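Local coordinates for protein putative polyketide synthase (Brevibacillus brevis, PDB 6HP2) that is the S-adenosylmethionine-dependent O-methyltransferase domain of a trans-AT polyketide synthase, which probably methylates hydroxyl groups of growing polyketide intermediates, at residues D236-Q244 with K309-A319; E42-F50 with G105-I113. One frame throughout, in Å; residues are numbered along the deposited sequence.

How the interactions relate
Interaction 1 sits at an outer edge of the main sheet, where strand 314-315 is added alongside strand 233-240; interaction 2 lies nearer the middle of the chain, where the beginning of loop 42-50 lies against the start of helix 108-116 beside the bound S-adenosyl-L-homocysteine. Both are partly buried. Backbone bonds of a parallel strand pair dominate the first, with salt bridges on both faces of the sheet, one from the buried E237, and an isoleucine-valine-tyrosine cluster. The second has no strand pairing: side chains, two waters and the ligand carboxylate hold it. The far end of the loop reaches interaction 1: P49 packs on V241, Q244 and Y316, and F50 N probably donates to Q244 O.

Interaction 1. Residues D236-Q244 with K309-A319; sequences DEIIDVSPQ and KLSKKRPYPEA
I239 and R314 pair as parallel neighbours at the edge of the mixed sheet, where the short strand 314-315 lies beside strand 233-240 of this Rossmann-like methyltransferase. R314 N donates to I238 O at 2.9 Å in a nearly straight bond (174°), and D240 N answers to R314 O at 2.7 Å. A third bond, Y316 N to D240 O, ties in the first turn of helix 316-326.

On the sheet face carrying I239 and R314 the contact is apolar near the helix. I239 sends CD1 onto A319 CB at 3.6 Å, while CG2, anti to the backbone N, packs on Y316 CA and CB, near the plane of the ring at its edge. V241 CG1 lies over a face of that ring, 3.9 Å from the Y316 centroid, in a CH-pi contact. Farther along, E237 OE2 meets R314 NH1 at 3.0 Å, with carboxylate and guanidinium planes only 15° apart.

D240 and P315 mark the other face, and there D240 OD2 makes a weak salt bridge with K313 NZ. The opposite end is joined to helix 299-310: I238 packs CG1 on L310 CD2, and K309 bends at its second torsion (-76°) to bring its ammonium above the carbonyl plane of D236, K309 NZ to D236 O 3.0 Å, with a water bridging the same nitrogen to D236 OD1.

Around this shell, S242 N donates to D240 OD1, an Asx turn where the strand gives way to helix 242-249; S242 OG also approaches that oxygen closely. E237 OE1 pairs with K90, and E318 takes R314 NH2, so the arginine, though poorly ordered, belongs to a network of charges. V86 of helix 70-88 packs on I239 and A319, and from the same helix E82 OE2 is hydrogen-bonded to Y316 OH.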
loop_
_atom_site.group_PDB
_atom_site.type_symbol
_atom_site.label_atom_id
_atom_site.label_comp_id
_atom_site.label_asym_id
_atom_site.label_seq_id
_atom_site.Cartn_x
_atom_site.Cartn_y
_atom_site.Cartn_z
ATOM N N ASP A 236 -3.435 5.267 -14.540
ATOM C CA ASP A 236 -2.380 5.934 -15.277
ATOM C C ASP A 236 -1.171 5.015 -15.418
ATOM O O ASP A 236 -0.487 5.020 -16.459
ATOM C CB ASP A 236 -2.006 7.253 -14.564
ATOM C CG ASP A 236 -1.039 8.099 -15.395
ATOM O OD1 ASP A 236 -1.365 8.378 -16.563
ATOM O OD2 ASP A 236 0.029 8.443 -14.883
ATOM N N GLU A 237 -0.898 4.234 -14.371
ATOM C CA GLU A 237 0.226 3.329 -14.318
ATOM C C GLU A 237 -0.118 2.194 -13.373
ATOM O O GLU A 237 -0.741 2.408 -12.315
ATOM C CB GLU A 237 1.486 4.068 -13.846
ATOM C CG GLU A 237 2.760 3.276 -14.022
ATOM C CD GLU A 237 4.031 4.124 -13.876
ATOM O OE1 GLU A 237 3.915 5.348 -13.776
ATOM O OE2 GLU A 237 5.142 3.564 -13.859
ATOM N N ILE A 238 0.197 0.976 -13.795
ATOM C CA ILE A 238 0.018 -0.222 -12.954
ATOM C C ILE A 238 1.315 -1.013 -13.044
ATOM O O ILE A 238 1.818 -1.274 -14.143
ATOM C CB ILE A 238 -1.209 -1.060 -13.361
ATOM C CG1 ILE A 238 -1.357 -2.355 -12.559
ATOM C CG2 ILE A 238 -1.153 -1.399 -14.905
ATOM C CD1 ILE A 238 -1.933 -2.162 -11.210
ATOM N N ILE A 239 1.902 -1.337 -11.887
ATOM C CA ILE A 239 3.172 -1.997 -11.844
ATOM C C ILE A 239 3.044 -3.324 -11.108
ATOM O O ILE A 239 2.526 -3.347 -10.006
ATOM C CB ILE A 239 4.180 -1.116 -11.098
ATOM C CG1 ILE A 239 4.443 0.179 -11.873
ATOM C CG2 ILE A 239 5.461 -1.875 -10.866
ATOM C CD1 ILE A 239 5.134 1.248 -11.055
ATOM N N ASP A 240 3.542 -4.418 -11.679
ATOM C CA ASP A 240 3.407 -5.712 -11.025
ATOM C C ASP A 240 4.671 -6.070 -10.229
ATOM O O ASP A 240 5.753 -6.171 -10.804
ATOM C CB ASP A 240 3.140 -6.791 -12.075
ATOM C CG ASP A 240 2.859 -8.145 -11.459
ATOM O OD1 ASP A 240 2.811 -8.232 -10.216
ATOM O OD2 ASP A 240 2.683 -9.119 -12.218
ATOM N N VAL A 241 4.545 -6.253 -8.913
ATOM C CA VAL A 241 5.688 -6.601 -8.078
ATOM C C VAL A 241 5.627 -8.033 -7.552
ATOM O O VAL A 241 6.428 -8.409 -6.698
ATOM C CB VAL A 241 5.786 -5.676 -6.853
ATOM C CG1 VAL A 241 7.228 -5.554 -6.401
ATOM C CG2 VAL A 241 5.192 -4.308 -7.149
ATOM N N SER A 242 4.695 -8.833 -8.062
ATOM C CA SER A 242 4.514 -10.205 -7.577
ATOM C C SER A 242 5.786 -11.058 -7.489
ATOM O O SER A 242 6.020 -11.693 -6.461
ATOM C CB SER A 242 3.438 -10.943 -8.388
ATOM O OG SER A 242 2.307 -10.121 -8.597
ATOM N N PRO A 243 6.614 -11.080 -8.548
ATOM C CA PRO A 243 7.794 -11.940 -8.399
ATOM C C PRO A 243 8.732 -11.486 -7.284
ATOM O O PRO A 243 9.239 -12.318 -6.536
ATOM C CB PRO A 243 8.494 -11.835 -9.764
ATOM C CG PRO A 243 7.502 -11.205 -10.685
ATOM C CD PRO A 243 6.638 -10.343 -9.821
ATOM N N GLN A 244 8.965 -10.182 -7.185
ATOM C CA GLN A 244 9.855 -9.651 -6.160
ATOM C C GLN A 244 9.323 -9.901 -4.749
ATOM O O GLN A 244 10.088 -10.219 -3.842
ATOM C CB GLN A 244 10.114 -8.164 -6.381
ATOM C CG GLN A 244 10.938 -7.859 -7.621
ATOM C CD GLN A 244 10.214 -8.201 -8.908
ATOM O OE1 GLN A 244 9.010 -7.986 -9.031
ATOM N NE2 GLN A 244 10.947 -8.733 -9.877
ATOM N N LYS A 309 -4.517 -0.978 -19.700
ATOM C CA LYS A 309 -3.429 -0.897 -18.747
ATOM C C LYS A 309 -3.195 -2.235 -18.048
ATOM O O LYS A 309 -2.046 -2.632 -17.816
ATOM C CB LYS A 309 -3.747 0.185 -17.702
ATOM C CG LYS A 309 -3.767 1.603 -18.335
ATOM C CD LYS A 309 -2.333 2.056 -18.588
ATOM C CE LYS A 309 -2.321 3.437 -19.245
ATOM N NZ LYS A 309 -0.945 3.992 -19.215
ATOM N N LEU A 310 -4.269 -2.911 -17.648
ATOM C CA LEU A 310 -4.099 -4.169 -16.916
ATOM C C LEU A 310 -3.624 -5.321 -17.805
ATOM O O LEU A 310 -3.117 -6.323 -17.274
ATOM C CB LEU A 310 -5.396 -4.534 -16.233
ATOM C CG LEU A 310 -5.727 -3.683 -14.995
ATOM C CD1 LEU A 310 -7.110 -3.801 -14.515
ATOM C CD2 LEU A 310 -4.816 -4.008 -13.849
ATOM N N SER A 311 -3.704 -5.179 -19.136
ATOM C CA SER A 311 -3.225 -6.217 -20.035
ATOM C C SER A 311 -1.717 -6.150 -20.201
ATOM O O SER A 311 -1.127 -7.075 -20.751
ATOM C CB SER A 311 -3.918 -6.118 -21.410
ATOM O OG SER A 311 -3.410 -5.012 -22.159
ATOM N N LYS A 312 -1.059 -5.116 -19.681
ATOM C CA LYS A 312 0.401 -4.978 -19.846
ATOM C C LYS A 312 0.961 -4.251 -18.626
ATOM O O LYS A 312 1.515 -3.162 -18.670
ATOM C CB LYS A 312 0.737 -4.266 -21.155
ATOM C CG LYS A 312 0.046 -2.958 -21.363
ATOM C CD LYS A 312 0.346 -2.439 -22.772
ATOM C CE LYS A 312 0.061 -0.954 -22.897
ATOM N NZ LYS A 312 -1.380 -0.642 -22.717
ATOM N N LYS A 313 0.812 -4.870 -17.470
ATOM C CA LYS A 313 1.359 -4.322 -16.242
ATOM C C LYS A 313 2.861 -4.181 -16.349
ATOM O O LYS A 313 3.532 -5.014 -16.949
ATOM C CB LYS A 313 0.980 -5.277 -15.107
ATOM C CG LYS A 313 -0.458 -5.459 -14.904
ATOM C CD LYS A 313 -0.735 -6.377 -13.699
ATOM C CE LYS A 313 -0.601 -7.874 -14.180
ATOM N NZ LYS A 313 -0.638 -8.845 -13.052
ATOM N N ARG A 314 3.398 -3.102 -15.772
ATOM C CA ARG A 314 4.830 -2.867 -15.890
ATOM C C ARG A 314 5.532 -3.720 -14.862
ATOM O O ARG A 314 5.139 -3.693 -13.704
ATOM C CB ARG A 314 5.181 -1.391 -15.659
ATOM C CG ARG A 314 4.455 -0.447 -16.630
ATOM C CD ARG A 314 4.935 0.981 -16.497
ATOM N NE ARG A 314 6.358 1.100 -16.794
ATOM C CZ ARG A 314 7.023 2.250 -16.798
ATOM N NH1 ARG A 314 6.396 3.389 -16.533
ATOM N NH2 ARG A 314 8.313 2.260 -17.073
ATOM N N PRO A 315 6.590 -4.433 -15.234
ATOM C CA PRO A 315 7.414 -5.116 -14.210
ATOM C C PRO A 315 8.088 -4.134 -13.263
ATOM O O PRO A 315 8.651 -3.105 -13.669
ATOM C CB PRO A 315 8.459 -5.918 -15.015
ATOM C CG PRO A 315 7.865 -5.996 -16.452
ATOM C CD PRO A 315 7.026 -4.722 -16.631
ATOM N N TYR A 316 8.055 -4.394 -11.956
ATOM C CA TYR A 316 8.678 -3.495 -10.973
ATOM C C TYR A 316 10.161 -3.184 -11.241
ATOM O O TYR A 316 10.601 -2.056 -11.021
ATOM C CB TYR A 316 8.452 -4.066 -9.565
ATOM C CG TYR A 316 9.071 -3.296 -8.427
ATOM C CD1 TYR A 316 8.436 -2.188 -7.890
ATOM C CD2 TYR A 316 10.265 -3.708 -7.853
ATOM C CE1 TYR A 316 8.986 -1.491 -6.835
ATOM C CE2 TYR A 316 10.824 -3.018 -6.796
ATOM C CZ TYR A 316 10.177 -1.911 -6.291
ATOM O OH TYR A 316 10.718 -1.213 -5.240
ATOM N N PRO A 317 10.936 -4.222 -11.695
ATOM C CA PRO A 317 12.328 -3.856 -11.976
ATOM C C PRO A 317 12.450 -2.791 -13.037
ATOM O O PRO A 317 13.375 -1.971 -12.963
ATOM C CB PRO A 317 12.964 -5.155 -12.457
ATOM C CG PRO A 317 12.068 -6.254 -11.793
ATOM C CD PRO A 317 10.694 -5.669 -11.887
ATOM N N GLU A 318 11.512 -2.764 -13.993
ATOM C CA GLU A 318 11.565 -1.763 -15.059
ATOM C C GLU A 318 11.208 -0.400 -14.507
ATOM O O GLU A 318 11.880 0.589 -14.818
ATOM C CB GLU A 318 10.632 -2.133 -16.218
ATOM C CG GLU A 318 10.542 -1.079 -17.319
ATOM C CD GLU A 318 9.407 -1.347 -18.317
ATOM O OE1 GLU A 318 9.158 -2.532 -18.655
ATOM O OE2 GLU A 318 8.756 -0.374 -18.747
ATOM N N ALA A 319 10.150 -0.333 -13.685
ATOM C CA ALA A 319 9.772 0.915 -13.026
ATOM C C ALA A 319 10.844 1.404 -12.052
ATOM O O ALA A 319 11.092 2.620 -11.941
ATOM C CB ALA A 319 8.446 0.725 -12.296
HETATM O O HOH W 1 -0.974 6.894 -19.283
#

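Interaction 2. Residues E42-F50 with G105-I113; sequences EDYLTVCPF and GHGTDVIQI. With SAH (S-adenosyl-L-homocysteine), chain B.
The H106 imidazole has L45 CD1 over one face, offset toward the rim, and the D43 carboxylate at its edge. H106 ND1 donates to D43 OD1 at 3.0 Å in an almost straight bond (170°), with a weak second reach to OD2; OD1 is met on its syn side but well out of the carboxylate plane, since ring and carboxylate are turned against each other. The Y44 ring presents its edge to the ligand carboxylate oxygen O, to D109 and to Q112. The Y44 OH donates to Q112 OE1 at 3.0 Å, and the ring and amide planes stand 78° apart.

T108, the first residue of helix 108-116, packs CG2 obliquely on Y44 CE1. With its hydroxyl turned anti to its own carbonyl carbon, T108 OG1 donates to D43 O at 2.8 Å. A water joins the same OG1 to E42 N and H106 O, and another lies between D43 O, H106 N and the ligand.

G105 to G107 belong to the glycine-rich turn after strand 98-101, the usual seat of the cofactor in Rossmann-like methyltransferases. G105 N makes a weak bond to the ribose O3' of S-adenosyl-L-homocysteine. At the amino-acid end of the ligand, L45 N donates to SAH O at 2.9 Å, 176° at the hydrogen, and T46 CG2 lies near OXT. D109 is held by Y331 and by R84, itself a ligand-binding residue.

The chemistry implies that the loop 42-50 and the glycine-rich turn share one site: D43 gives its backbone oxygen to T108 and its carboxylate to H106, and although this residue is rather mobile, these bonds probably help to set the amide of L45 against the cofactor product.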
loop_
_atom_site.group_PDB
_atom_site.type_symbol
_atom_site.label_atom_id
_atom_site.label_comp_id
_atom_site.label_asym_id
_atom_site.label_seq_id
_atom_site.Cartn_x
_atom_site.Cartn_y
_atom_site.Cartn_z
ATOM N N GLU A 42 7.824 4.542 13.098
ATOM C CA GLU A 42 8.824 4.599 12.040
ATOM C C GLU A 42 8.875 3.262 11.287
ATOM O O GLU A 42 9.904 2.901 10.716
ATOM C CB GLU A 42 10.197 4.953 12.610
ATOM C CG GLU A 42 10.740 3.976 13.643
ATOM C CD GLU A 42 9.981 4.011 14.956
ATOM O OE1 GLU A 42 9.498 5.097 15.344
ATOM O OE2 GLU A 42 9.860 2.942 15.591
ATOM N N ASP A 43 7.745 2.553 11.253
ATOM C CA ASP A 43 7.696 1.241 10.686
ATOM C C ASP A 43 6.455 1.090 9.798
ATOM O O ASP A 43 5.486 1.868 9.800
ATOM C CB ASP A 43 7.749 0.125 11.760
ATOM C CG ASP A 43 6.603 0.177 12.722
ATOM O OD1 ASP A 43 6.262 1.277 13.181
ATOM O OD2 ASP A 43 6.057 -0.897 13.047
ATOM N N TYR A 44 6.567 0.106 8.983
ATOM C CA TYR A 44 5.643 -0.193 7.902
ATOM C C TYR A 44 5.083 -1.577 8.131
ATOM O O TYR A 44 5.824 -2.474 8.505
ATOM C CB TYR A 44 6.345 -0.130 6.560
ATOM C CG TYR A 44 6.992 1.214 6.277
ATOM C CD1 TYR A 44 6.232 2.337 5.945
ATOM C CD2 TYR A 44 8.375 1.316 6.259
ATOM C CE1 TYR A 44 6.858 3.563 5.674
ATOM C CE2 TYR A 44 9.006 2.493 5.991
ATOM C CZ TYR A 44 8.254 3.624 5.699
ATOM O OH TYR A 44 8.881 4.796 5.425
ATOM N N LEU A 45 3.772 -1.737 7.907
ATOM C CA LEU A 45 3.085 -3.014 8.116
ATOM C C LEU A 45 2.812 -3.738 6.798
ATOM O O LEU A 45 1.753 -4.335 6.609
ATOM C CB LEU A 45 1.784 -2.788 8.864
ATOM C CG LEU A 45 1.896 -1.949 10.169
ATOM C CD1 LEU A 45 0.522 -1.783 10.780
ATOM C CD2 LEU A 45 2.878 -2.590 11.102
ATOM N N THR A 46 3.756 -3.723 5.882
ATOM C CA THR A 46 3.584 -4.337 4.558
ATOM C C THR A 46 4.749 -5.273 4.233
ATOM O O THR A 46 5.824 -5.197 4.831
ATOM C CB THR A 46 3.535 -3.242 3.485
ATOM O OG1 THR A 46 4.773 -2.519 3.534
ATOM C CG2 THR A 46 2.386 -2.253 3.776
ATOM N N VAL A 47 4.551 -6.127 3.247
ATOM C CA VAL A 47 5.647 -6.902 2.688
ATOM C C VAL A 47 6.481 -5.953 1.836
ATOM O O VAL A 47 6.204 -4.750 1.773
ATOM C CB VAL A 47 5.089 -8.102 1.902
ATOM C CG1 VAL A 47 4.345 -9.009 2.873
ATOM C CG2 VAL A 47 4.159 -7.601 0.787
ATOM N N CYS A 48 7.534 -6.469 1.229
ATOM C CA CYS A 48 8.534 -5.646 0.566
ATOM C C CYS A 48 9.126 -6.468 -0.557
ATOM O O CYS A 48 9.117 -7.705 -0.500
ATOM C CB CYS A 48 9.645 -5.197 1.538
ATOM S SG CYS A 48 10.763 -6.519 2.149
ATOM N N PRO A 49 9.661 -5.811 -1.598
ATOM C CA PRO A 49 10.190 -6.530 -2.755
ATOM C C PRO A 49 11.687 -6.840 -2.745
ATOM O O PRO A 49 12.463 -5.921 -2.516
ATOM C CB PRO A 49 9.969 -5.519 -3.870
ATOM C CG PRO A 49 10.302 -4.241 -3.206
ATOM C CD PRO A 49 9.635 -4.367 -1.866
ATOM N N PHE A 50 12.088 -8.108 -2.896
ATOM C CA PHE A 50 13.487 -8.506 -3.044
ATOM C C PHE A 50 13.759 -8.718 -4.530
ATOM O O PHE A 50 12.997 -9.420 -5.188
ATOM C CB PHE A 50 13.789 -9.794 -2.321
ATOM C CG PHE A 50 14.089 -9.628 -0.832
ATOM C CD1 PHE A 50 13.781 -8.476 -0.175
ATOM C CD2 PHE A 50 14.649 -10.664 -0.105
ATOM C CE1 PHE A 50 14.063 -8.324 1.169
ATOM C CE2 PHE A 50 14.889 -10.527 1.228
ATOM C CZ PHE A 50 14.601 -9.332 1.868
ATOM N N GLY A 105 -1.983 2.624 9.163
ATOM C CA GLY A 105 -1.061 1.844 9.965
ATOM C C GLY A 105 -0.655 2.624 11.236
ATOM O O GLY A 105 -1.481 3.159 11.956
ATOM N N HIS A 106 0.635 2.691 11.493
ATOM C CA HIS A 106 1.164 3.471 12.602
ATOM C C HIS A 106 1.394 4.927 12.261
ATOM O O HIS A 106 2.108 5.602 13.015
ATOM C CB HIS A 106 2.475 2.878 13.069
ATOM C CG HIS A 106 2.337 1.504 13.679
ATOM N ND1 HIS A 106 3.391 0.614 13.760
ATOM C CD2 HIS A 106 1.267 0.860 14.200
ATOM C CE1 HIS A 106 2.975 -0.518 14.304
ATOM N NE2 HIS A 106 1.690 -0.394 14.591
ATOM N N GLY A 107 0.882 5.398 11.115
ATOM C CA GLY A 107 0.972 6.823 10.759
ATOM C C GLY A 107 2.258 7.272 10.129
ATOM O O GLY A 107 2.459 8.495 9.909
ATOM N N THR A 108 3.102 6.325 9.740
ATOM C CA THR A 108 4.456 6.653 9.312
ATOM C C THR A 108 4.466 7.582 8.100
ATOM O O THR A 108 5.208 8.570 8.090
ATOM C CB THR A 108 5.221 5.355 9.027
ATOM O OG1 THR A 108 5.308 4.590 10.259
ATOM C CG2 THR A 108 6.648 5.638 8.565
ATOM N N ASP A 109 3.669 7.275 7.064
ATOM C CA ASP A 109 3.624 8.149 5.881
ATOM C C ASP A 109 2.915 9.470 6.176
ATOM O O ASP A 109 3.323 10.537 5.696
ATOM C CB ASP A 109 2.933 7.467 4.683
ATOM C CG ASP A 109 3.752 6.319 4.120
ATOM O OD1 ASP A 109 4.973 6.484 3.888
ATOM O OD2 ASP A 109 3.209 5.208 3.981
ATOM N N VAL A 110 1.837 9.423 6.943
ATOM C CA VAL A 110 1.209 10.664 7.393
ATOM C C VAL A 110 2.226 11.603 8.027
ATOM O O VAL A 110 2.257 12.819 7.740
ATOM C CB VAL A 110 0.054 10.360 8.356
ATOM C CG1 VAL A 110 -0.359 11.601 9.138
ATOM C CG2 VAL A 110 -1.121 9.827 7.601
ATOM N N ILE A 111 3.093 11.046 8.854
ATOM C CA ILE A 111 4.075 11.798 9.602
ATOM C C ILE A 111 5.231 12.206 8.720
ATOM O O ILE A 111 5.670 13.362 8.772
ATOM C CB ILE A 111 4.581 10.967 10.808
ATOM C CG1 ILE A 111 3.538 10.978 11.903
ATOM C CG2 ILE A 111 5.940 11.484 11.290
ATOM C CD1 ILE A 111 3.729 9.819 12.879
ATOM N N GLN A 112 5.815 11.245 7.994
ATOM C CA GLN A 112 7.020 11.554 7.220
ATOM C C GLN A 112 6.739 12.544 6.081
ATOM O O GLN A 112 7.613 13.371 5.749
ATOM C CB GLN A 112 7.655 10.289 6.659
ATOM C CG GLN A 112 8.368 9.404 7.729
ATOM C CD GLN A 112 8.934 8.108 7.119
ATOM O OE1 GLN A 112 8.671 7.759 5.942
ATOM N NE2 GLN A 112 9.673 7.389 7.904
ATOM N N ILE A 113 5.555 12.457 5.435
ATOM C CA ILE A 113 5.238 13.427 4.370
ATOM C C ILE A 113 5.157 14.835 4.964
ATOM O O ILE A 113 5.649 15.819 4.386
ATOM C CB ILE A 113 3.942 13.062 3.628
ATOM C CG1 ILE A 113 4.124 11.803 2.815
ATOM C CG2 ILE A 113 3.486 14.239 2.742
ATOM C CD1 ILE A 113 2.839 11.242 2.305
HETATM N N SAH B . -0.615 1.666 5.080
HETATM C CA SAH B . 0.051 1.262 6.314
HETATM C CB SAH B . -0.703 0.154 7.037
HETATM C CG SAH B . -1.138 -1.020 6.177
HETATM S SD SAH B . -1.835 -2.351 7.199
HETATM C C SAH B . 1.455 0.836 5.961
HETATM O O SAH B . 2.237 0.475 6.841
HETATM O OXT SAH B . 1.815 0.869 4.789
HETATM C "C5'" SAH B . -3.578 -2.067 6.807
HETATM C "C4'" SAH B . -4.108 -0.774 7.421
HETATM O "O4'" SAH B . -5.451 -0.556 6.934
HETATM C "C3'" SAH B . -4.282 -0.900 8.971
HETATM O "O3'" SAH B . -3.813 0.353 9.493
HETATM C "C2'" SAH B . -5.780 -1.067 9.218
HETATM O "O2'" SAH B . -6.245 -0.554 10.432
HETATM C "C1'" SAH B . -6.338 -0.283 8.009
HETATM N N9 SAH B . -7.715 -0.587 7.625
HETATM C C8 SAH B . -8.251 -1.793 7.273
HETATM N N7 SAH B . -9.553 -1.587 7.057
HETATM C C5 SAH B . -9.829 -0.270 7.208
HETATM C C6 SAH B . -10.987 0.492 7.112
HETATM N N6 SAH B . -12.173 0.009 6.746
HETATM N N1 SAH B . -10.911 1.838 7.321
HETATM C C2 SAH B . -9.729 2.432 7.726
HETATM N N3 SAH B . -8.601 1.663 7.849
HETATM C C4 SAH B . -8.667 0.342 7.639
HETATM O O HOH W 2 4.978 5.732 12.875
HETATM O O HOH W 3 2.656 2.310 9.232
#